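Local coordinates for uncharacterized protein (Pyrococcus horikoshii, PDB 2P8T) that is of unknown function but may bind ATP and have aminoacyl-tRNA ligase activity, at residues Ala99-Asn104 with Lys153-Tyr158. Numbering follows the deposited sequence.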
# COMPACT_ATOMS: atom_id res chain seq x y z
N ALA A 99 3.17 -2.25 -6.34
CA ALA A 99 3.24 -0.88 -6.79
C ALA A 99 2.01 -0.15 -6.28
O ALA A 99 0.88 -0.69 -6.34
CB ALA A 99 3.31 -0.81 -8.33
N ILE A 100 2.24 1.04 -5.73
CA ILE A 100 1.18 1.95 -5.32
C ILE A 100 1.47 3.36 -5.86
O ILE A 100 2.55 3.92 -5.63
CB ILE A 100 1.01 2.01 -3.76
CG1 ILE A 100 0.85 0.60 -3.17
CG2 ILE A 100 -0.14 2.95 -3.37
CD1 ILE A 100 0.76 0.56 -1.61
N VAL A 101 0.50 3.93 -6.56
CA VAL A 101 0.59 5.30 -7.04
C VAL A 101 0.12 6.19 -5.90
O VAL A 101 -0.94 5.94 -5.30
CB VAL A 101 -0.32 5.55 -8.27
CG1 VAL A 101 -0.26 7.03 -8.73
CG2 VAL A 101 0.02 4.61 -9.40
N VAL A 102 0.91 7.22 -5.61
CA VAL A 102 0.52 8.24 -4.63
C VAL A 102 0.14 9.52 -5.39
O VAL A 102 0.96 10.10 -6.10
CB VAL A 102 1.66 8.56 -3.64
CG1 VAL A 102 1.20 9.59 -2.62
CG2 VAL A 102 2.13 7.28 -2.93
N LYS A 103 -1.11 9.93 -5.22
CA LYS A 103 -1.68 11.03 -5.97
C LYS A 103 -1.34 12.34 -5.30
O LYS A 103 -1.35 12.43 -4.08
CB LYS A 103 -3.20 10.84 -6.11
CG LYS A 103 -3.53 9.68 -7.03
CD LYS A 103 -4.77 8.91 -6.62
CE LYS A 103 -5.08 7.85 -7.68
NZ LYS A 103 -6.26 6.99 -7.36
N ASN A 104 -1.03 13.34 -6.12
CA ASN A 104 -0.53 14.65 -5.66
C ASN A 104 0.38 14.57 -4.43
O ASN A 104 0.03 15.10 -3.37
CB ASN A 104 -1.70 15.66 -5.45
CG ASN A 104 -1.20 17.07 -5.06
OD1 ASN A 104 -0.27 17.61 -5.67
ND2 ASN A 104 -1.82 17.66 -4.04
N LYS A 153 4.26 -2.03 -17.25
CA LYS A 153 3.03 -2.32 -18.00
C LYS A 153 1.82 -2.61 -17.11
O LYS A 153 0.67 -2.38 -17.52
CB LYS A 153 3.26 -3.44 -19.03
CG LYS A 153 3.85 -2.92 -20.34
CD LYS A 153 4.09 -4.02 -21.35
CE LYS A 153 2.97 -4.12 -22.39
NZ LYS A 153 3.14 -3.11 -23.49
N LYS A 154 2.07 -3.09 -15.89
CA LYS A 154 1.03 -3.43 -14.93
C LYS A 154 0.51 -2.23 -14.13
O LYS A 154 -0.57 -2.29 -13.54
CB LYS A 154 1.53 -4.50 -13.95
CG LYS A 154 1.63 -5.89 -14.57
CD LYS A 154 1.60 -7.00 -13.51
CE LYS A 154 0.23 -7.12 -12.84
NZ LYS A 154 0.10 -8.32 -11.95
N ILE A 155 1.29 -1.16 -14.11
CA ILE A 155 0.97 -0.01 -13.30
C ILE A 155 0.01 0.90 -14.08
O ILE A 155 0.26 1.25 -15.24
CB ILE A 155 2.23 0.74 -12.83
CG1 ILE A 155 3.08 -0.19 -11.95
CG2 ILE A 155 1.86 2.00 -12.02
CD1 ILE A 155 4.49 0.30 -11.68
N VAL A 156 -1.10 1.23 -13.44
CA VAL A 156 -2.17 2.02 -14.05
C VAL A 156 -2.60 3.11 -13.07
O VAL A 156 -2.05 3.21 -11.96
CB VAL A 156 -3.39 1.11 -14.43
CG1 VAL A 156 -2.97 0.03 -15.43
CG2 VAL A 156 -4.01 0.43 -13.20
N ASP A 157 -3.59 3.92 -13.46
CA ASP A 157 -4.16 4.92 -12.55
C ASP A 157 -3.13 5.96 -12.06
O ASP A 157 -3.07 6.28 -10.87
CB ASP A 157 -4.86 4.24 -11.36
CG ASP A 157 -5.75 5.19 -10.55
OD1 ASP A 157 -6.19 6.23 -11.11
OD2 ASP A 157 -6.02 4.90 -9.37
N TYR A 158 -2.32 6.49 -12.98
CA TYR A 158 -1.39 7.59 -12.64
C TYR A 158 -1.48 8.79 -13.60
O TYR A 158 -1.91 8.66 -14.75
CB TYR A 158 0.07 7.11 -12.54
CG TYR A 158 0.58 6.48 -13.81
CD1 TYR A 158 1.08 7.26 -14.85
CD2 TYR A 158 0.54 5.09 -13.98
CE1 TYR A 158 1.53 6.67 -16.04
CE2 TYR A 158 1.00 4.50 -15.15
CZ TYR A 158 1.49 5.29 -16.17
OH TYR A 158 1.93 4.70 -17.33
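Ala-99 and Ile-155 meet at the apolar centre, where CB of Ala-99 lies 3.7 Å from CG1 of Ile-155 and touches its CD1 as well. CG2 of Ile-155 turns to CG2 of Val-101, 4.1 Å away. Val-101 spreads its two methyls over the passing loop: with CG1 anti to the backbone N (chi1 178°), that methyl reaches CB of Tyr-158 at 3.8 Å, while CG2 rests 3.6 Å from the carbonyl O of Val-156. CG1 also packs on O of Asp-157, buried without a polar partner. The case illustrates how a chain can cover a sheet without joining it: after helix 149-154, residues 155-158 run in nearly the same direction as residues 99-103, across one face of a five-stranded antiparallel sheet, while Ile-100 and Val-102 point to helix 172-187 on the opposite face. At the outer edge, NZ of Lys-103 forms a salt bridge with OD2 of Asp-157 at 2.9 Å, approaching on the syn side but 31° out of the carboxylate plane. The same ammonium donates to the carbonyl O atoms of Leu-81 and Phe-84. A methionine in place of Lys-103 would probably leave the carboxylate without this counter-charge and both carbonyls without this donor.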